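Local atomic coordinates of nicotinate phosphoribosyltransferase (Saccharomyces cerevisiae, PDB entry 1VLP), a protein that catalyses the ATP-dependent synthesis of nicotinate ribonucleotide from nicotinate and phosphoribosyl diphosphate, the first step from nicotinic acid to NAD. Residues A[149-154]-A[384-389]; A[163-168]-A[371-376]. All coordinates share one frame; numbering follows the deposited sequence. Where two conformers were deposited one is given.

Contact 1: residues A[149-154]-A[384-389]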
loop_
_atom_site.group_PDB
_atom_site.type_symbol
_atom_site.label_atom_id
_atom_site.label_comp_id
_atom_site.label_asym_id
_atom_site.label_seq_id
_atom_site.Cartn_x
_atom_site.Cartn_y
_atom_site.Cartn_z
ATOM N N SER A 149 4.415 3.527 9.256
ATOM C CA SER A 149 3.410 4.048 10.243
ATOM C C SER A 149 4.109 4.529 11.504
ATOM O O SER A 149 3.811 5.615 12.041
ATOM C CB SER A 149 2.358 3.000 10.609
ATOM O OG SER A 149 1.595 2.593 9.464
ATOM N N LEU A 150 5.126 3.779 11.938
ATOM C CA LEU A 150 5.885 4.188 13.111
ATOM C C LEU A 150 6.768 5.431 12.913
ATOM O O LEU A 150 6.849 6.312 13.810
ATOM C CB LEU A 150 6.744 3.036 13.623
ATOM C CG LEU A 150 5.990 1.976 14.466
ATOM C CD1 LEU A 150 6.906 0.724 14.624
ATOM C CD2 LEU A 150 5.459 2.503 15.797
ATOM N N ILE A 151 7.456 5.478 11.776
ATOM C CA ILE A 151 8.366 6.584 11.458
ATOM C C ILE A 151 7.550 7.879 11.356
ATOM O O ILE A 151 7.932 8.921 11.946
ATOM C CB ILE A 151 9.169 6.292 10.173
ATOM C CG1 ILE A 151 10.118 5.102 10.386
ATOM C CG2 ILE A 151 9.991 7.469 9.743
ATOM C CD1 ILE A 151 10.586 4.489 9.131
ATOM N N SER A 152 6.421 7.835 10.644
ATOM C CA SER A 152 5.527 9.010 10.564
ATOM C C SER A 152 5.067 9.425 11.963
ATOM O O SER A 152 5.164 10.600 12.331
ATOM C CB SER A 152 4.326 8.687 9.686
ATOM O OG SER A 152 3.524 9.789 9.406
ATOM N N GLU A 153 4.571 8.458 12.737
ATOM C CA GLU A 153 4.120 8.774 14.098
ATOM C C GLU A 153 5.223 9.418 14.962
ATOM O O GLU A 153 4.978 10.403 15.618
ATOM C CB GLU A 153 3.485 7.548 14.748
ATOM C CG GLU A 153 3.012 7.841 16.157
ATOM C CD GLU A 153 1.763 7.087 16.593
ATOM O OE1 GLU A 153 1.122 6.358 15.802
ATOM O OE2 GLU A 153 1.414 7.253 17.775
ATOM N N ALA A 154 6.437 8.874 14.906
ATOM C CA ALA A 154 7.638 9.403 15.596
ATOM C C ALA A 154 7.891 10.873 15.225
ATOM O O ALA A 154 8.075 11.719 16.087
ATOM C CB ALA A 154 8.853 8.557 15.275
ATOM N N GLU A 384 2.982 19.796 6.580
ATOM C CA GLU A 384 3.375 18.872 5.555
ATOM C C GLU A 384 3.606 17.457 6.103
ATOM O O GLU A 384 4.292 17.317 7.089
ATOM C CB GLU A 384 4.642 19.380 4.914
ATOM C CG GLU A 384 4.436 20.714 4.226
ATOM C CD GLU A 384 3.879 20.579 2.823
ATOM O OE1 GLU A 384 3.148 19.598 2.536
ATOM O OE2 GLU A 384 4.179 21.475 2.010
ATOM N N PRO A 385 3.056 16.421 5.443
ATOM C CA PRO A 385 3.449 15.023 5.772
ATOM C C PRO A 385 4.889 14.679 5.435
ATOM O O PRO A 385 5.543 15.344 4.606
ATOM C CB PRO A 385 2.553 14.163 4.863
ATOM C CG PRO A 385 1.444 15.007 4.509
ATOM C CD PRO A 385 2.055 16.400 4.375
ATOM N N LEU A 386 5.387 13.653 6.095
ATOM C CA LEU A 386 6.683 13.084 5.777
ATOM C C LEU A 386 6.493 12.179 4.575
ATOM O O LEU A 386 5.664 11.268 4.644
ATOM C CB LEU A 386 7.147 12.287 7.006
ATOM C CG LEU A 386 8.558 11.794 7.087
ATOM C CD1 LEU A 386 9.540 12.977 7.070
ATOM C CD2 LEU A 386 8.703 10.961 8.372
ATOM N N ASN A 387 7.233 12.441 3.491
ATOM C CA ASN A 387 7.168 11.667 2.233
ATOM C C ASN A 387 8.242 10.576 2.274
ATOM O O ASN A 387 9.340 10.749 1.689
ATOM C CB ASN A 387 7.409 12.585 1.047
ATOM C CG ASN A 387 7.278 11.884 -0.346
ATOM O OD1 ASN A 387 7.049 10.670 -0.456
ATOM N ND2 ASN A 387 7.454 12.671 -1.408
ATOM N N ILE A 388 7.902 9.490 2.951
ATOM C CA ILE A 388 8.813 8.346 3.116
ATOM C C ILE A 388 8.247 7.087 2.447
ATOM O O ILE A 388 7.027 6.864 2.362
ATOM C CB ILE A 388 9.119 8.053 4.597
ATOM C CG1 ILE A 388 7.799 7.987 5.414
ATOM C CG2 ILE A 388 10.071 9.154 5.131
ATOM C CD1 ILE A 388 7.907 7.512 6.830
ATOM N N VAL A 389 9.180 6.245 2.012
ATOM C CA VAL A 389 8.850 4.942 1.418
ATOM C C VAL A 389 9.824 3.891 1.895
ATOM O O VAL A 389 10.887 4.242 2.380
ATOM C CB VAL A 389 8.884 4.980 -0.100
ATOM C CG1 VAL A 389 7.875 5.997 -0.619
ATOM C CG2 VAL A 389 10.253 5.259 -0.627
HETATM O O HOH W 1 3.937 11.386 7.271
#
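The helical turn 149-154 and the segment 384-389 come closest at Ser152 and Leu386, whose CA atoms are 6.4 Å apart, and no direct hydrogen bond joins them. Leu386 and Ile388, two residues apart, both point toward the helix. Their methyl ends converge on Ile151. The CD1 methyl of Ile388 is the nearer, 3.6 Å from Ile151 CG2, and it also lies against Ile151 CB. Ile388 CG1 sits between the backbone N and the carbonyl carbon (chi1 49°), and the extended chain beyond carries CD1 to the helix. Leu386 comes in at about a right angle to Ile151, with its CD2 methyl 4.0 Å from Ile151 CG2. The same methyl lies 4.3 Å from Ser152 CA, so it also packs on the helix backbone. This is helix-on-sheet packing: helix 144-159 lies against the start of strand 388-395, a member of the five-stranded antiparallel sheet. Tyr48 of the adjacent strand 43-50 touches both Ile151 and Ile388. Beside the apolar patch, one water bridges the two segments. It donates to Ser152 OG at 2.7 Å and accepts from the backbone N of Leu386 at 2.9 Å. Ser152 OG is also hydrogen-bonded to the carbonyl oxygen of Arg194, so the buried hydroxyl is held by both the water and that carbonyl.

Contact 2: residues A[163-168]-A[371-376]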
loop_
_atom_site.group_PDB
_atom_site.type_symbol
_atom_site.label_atom_id
_atom_site.label_comp_id
_atom_site.label_asym_id
_atom_site.label_seq_id
_atom_site.Cartn_x
_atom_site.Cartn_y
_atom_site.Cartn_z
ATOM N N TRP A 163 0.598 21.099 15.467
ATOM C CA TRP A 163 -0.598 20.522 14.881
ATOM C C TRP A 163 -1.373 19.951 16.047
ATOM O O TRP A 163 -0.829 19.764 17.132
ATOM C CB TRP A 163 -0.257 19.407 13.879
ATOM C CG TRP A 163 0.463 18.193 14.465
ATOM C CD1 TRP A 163 1.801 18.049 14.638
ATOM C CD2 TRP A 163 -0.133 16.989 14.950
ATOM N NE1 TRP A 163 2.077 16.838 15.202
ATOM C CE2 TRP A 163 0.912 16.172 15.431
ATOM C CE3 TRP A 163 -1.463 16.513 15.027
ATOM C CZ2 TRP A 163 0.687 14.908 15.968
ATOM C CZ3 TRP A 163 -1.689 15.262 15.540
ATOM C CH2 TRP A 163 -0.610 14.461 16.016
ATOM N N ASP A 164 -2.636 19.641 15.822
ATOM C CA ASP A 164 -3.425 18.932 16.817
ATOM C C ASP A 164 -4.558 18.167 16.111
ATOM O O ASP A 164 -4.607 18.105 14.872
ATOM C CB ASP A 164 -3.988 19.895 17.880
ATOM C CG ASP A 164 -4.943 20.932 17.299
ATOM O OD1 ASP A 164 -5.627 20.648 16.282
ATOM O OD2 ASP A 164 -5.005 22.052 17.854
ATOM N N TYR A 165 -5.435 17.559 16.894
ATOM C CA TYR A 165 -6.468 16.661 16.323
ATOM C C TYR A 165 -7.812 17.317 16.109
ATOM O O TYR A 165 -8.749 16.659 15.675
ATOM C CB TYR A 165 -6.658 15.426 17.212
ATOM C CG TYR A 165 -5.512 14.464 17.230
ATOM C CD1 TYR A 165 -5.358 13.534 16.228
ATOM C CD2 TYR A 165 -4.608 14.436 18.290
ATOM C CE1 TYR A 165 -4.314 12.630 16.222
ATOM C CE2 TYR A 165 -3.549 13.502 18.303
ATOM C CZ TYR A 165 -3.426 12.598 17.261
ATOM O OH TYR A 165 -2.430 11.676 17.225
ATOM N N GLU A 166 -7.909 18.626 16.344
ATOM C CA GLU A 166 -9.170 19.322 16.252
ATOM C C GLU A 166 -9.735 19.169 14.865
ATOM O O GLU A 166 -9.017 19.310 13.877
ATOM C CB GLU A 166 -9.007 20.793 16.583
ATOM C CG GLU A 166 -8.614 21.007 18.061
ATOM C CD GLU A 166 -9.639 20.419 19.050
ATOM O OE1 GLU A 166 -10.793 20.929 19.098
ATOM O OE2 GLU A 166 -9.280 19.440 19.758
ATOM N N ASN A 167 -11.013 18.823 14.835
ATOM C CA ASN A 167 -11.803 18.705 13.615
ATOM C C ASN A 167 -11.416 17.559 12.663
ATOM O O ASN A 167 -11.926 17.526 11.530
ATOM C CB ASN A 167 -11.831 20.026 12.855
ATOM C CG ASN A 167 -12.491 21.146 13.664
ATOM O OD1 ASN A 167 -13.653 21.016 14.087
ATOM N ND2 ASN A 167 -11.743 22.223 13.919
ATOM N N GLN A 168 -10.527 16.649 13.087
ATOM C CA GLN A 168 -10.124 15.499 12.232
ATOM C C GLN A 168 -11.328 14.605 11.917
ATOM O O GLN A 168 -11.619 14.255 10.747
ATOM C CB GLN A 168 -9.019 14.682 12.893
ATOM C CG GLN A 168 -7.631 15.330 12.751
ATOM C CD GLN A 168 -7.227 15.467 11.292
ATOM O OE1 GLN A 168 -7.393 14.498 10.554
ATOM N NE2 GLN A 168 -6.668 16.648 10.879
ATOM N N ASN A 371 -3.505 11.962 6.839
ATOM C CA ASN A 371 -2.479 12.966 7.063
ATOM C C ASN A 371 -2.780 14.300 6.376
ATOM O O ASN A 371 -1.971 14.829 5.619
ATOM C CB ASN A 371 -1.057 12.397 6.753
ATOM C CG ASN A 371 0.018 13.009 7.618
ATOM O OD1 ASN A 371 -0.131 14.131 8.070
ATOM N ND2 ASN A 371 1.138 12.316 7.770
ATOM N N ASP A 372 -3.954 14.852 6.724
ATOM C CA ASP A 372 -4.447 16.129 6.253
ATOM C C ASP A 372 -4.640 17.053 7.467
ATOM O O ASP A 372 -5.711 17.062 8.072
ATOM C CB ASP A 372 -5.769 15.940 5.465
ATOM C CG ASP A 372 -6.288 17.257 4.872
ATOM O OD1 ASP A 372 -5.540 18.256 4.914
ATOM O OD2 ASP A 372 -7.430 17.320 4.369
ATOM N N PHE A 373 -3.570 17.772 7.819
ATOM C CA PHE A 373 -3.478 18.617 9.024
ATOM C C PHE A 373 -3.025 20.012 8.642
ATOM O O PHE A 373 -2.252 20.203 7.664
ATOM C CB PHE A 373 -2.495 18.016 10.017
ATOM C CG PHE A 373 -3.002 16.799 10.706
ATOM C CD1 PHE A 373 -3.012 15.574 10.066
ATOM C CD2 PHE A 373 -3.493 16.872 12.000
ATOM C CE1 PHE A 373 -3.481 14.455 10.713
ATOM C CE2 PHE A 373 -3.970 15.756 12.651
ATOM C CZ PHE A 373 -3.979 14.555 12.022
ATOM N N ARG A 374 -3.526 20.999 9.373
ATOM C CA ARG A 374 -3.026 22.367 9.312
ATOM C C ARG A 374 -2.142 22.612 10.509
ATOM O O ARG A 374 -2.128 21.844 11.472
ATOM C CB ARG A 374 -4.175 23.385 9.395
ATOM C CG ARG A 374 -5.167 23.361 8.278
ATOM C CD ARG A 374 -4.580 23.705 6.933
ATOM N NE ARG A 374 -5.636 23.612 5.924
ATOM C CZ ARG A 374 -6.589 24.532 5.732
ATOM N NH1 ARG A 374 -6.622 25.641 6.457
ATOM N NH2 ARG A 374 -7.519 24.345 4.802
ATOM N N LYS A 375 -1.341 23.671 10.445
ATOM C CA LYS A 375 -0.503 24.037 11.564
ATOM C C LYS A 375 -1.406 24.595 12.647
ATOM O O LYS A 375 -2.386 25.270 12.350
ATOM C CB LYS A 375 0.583 25.052 11.145
ATOM C CG LYS A 375 1.622 24.459 10.214
ATOM C CD LYS A 375 2.802 25.378 9.960
ATOM C CE LYS A 375 3.891 24.637 9.169
ATOM N NZ LYS A 375 4.609 23.570 10.009
ATOM N N LYS A 376 -1.040 24.323 13.888
ATOM C CA LYS A 376 -1.781 24.869 15.033
ATOM C C LYS A 376 -1.459 26.363 15.128
ATOM O O LYS A 376 -2.356 27.188 15.357
ATOM C CB LYS A 376 -1.433 24.135 16.320
ATOM C CG LYS A 376 -2.241 24.670 17.483
ATOM C CD LYS A 376 -2.124 23.864 18.756
ATOM C CE LYS A 376 -3.141 24.388 19.803
ATOM N NZ LYS A 376 -3.757 25.733 19.459
HETATM O O HOH W 2 -3.586 20.482 13.240
HETATM O O HOH W 3 -5.776 13.559 8.402
#
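Gln168 lays its amide over one face of the Phe373 ring, the planes 11° apart. A bend at chi2 (-61°) puts NE2 3.3 Å above the ring centre. NE2 also donates to Asp372 O at 3.0 Å, almost straight (177°), in the Gln168 amide plane but tilted from that of the carbonyl. Gln171 NE2 is a second partner of that carbonyl. Gln168 OE1 accepts from a water at 2.9 Å that takes the N-H of Asp372. One N-H and the oxygen of the amide are engaged, which sets its orientation. With an alanine at Gln168, Asp372 O is likely to lose a donor, the water its acceptor and Phe373 its amide cover. Asp164 O lies at the ring edge, in plane, 3.3 Å from Phe373 CE2, and Trp163 CE3 meets CE2 obliquely. A second water takes the N-H of Asp164 and lies 2.7 Å from Arg374 O. Asp164 OD1 takes the backbone N-H of Glu166 in an Asx turn. Its OD2 meets Lys376 crosswise, 3.5 Å from CD. Asp372 OD2 forms a salt bridge with Lys175. Loop 163-168 leads into helix 168-181; Phe373, in a weakly bonded strand beside 382-383, packs on Ala199 of helix 197-213.

In the fold
From the N terminus, the chain passes helix 26-38, then forms strand 43-50 of the antiparallel sheet and later helix 144-159, which holds 149-154. The loop 163-168 follows, then helix 168-181. The chain next runs through the six parallel strands and their helices. After the last of these strands, 360-365, and helix 367-370, segment 371-376 returns to 163-168 and closes contact 2. A few residues on, 384-389 reaches 149-154 and closes contact 1. The loop of contact 2 therefore lies wholly within that of contact 1. The contacts touch: Pro385 CG packs 3.6 Å from Asn371 O. Contact 1 joins helix 144-159 to the antiparallel sheet; contact 2 joins the loop after that helix to the chain leaving the parallel sheet.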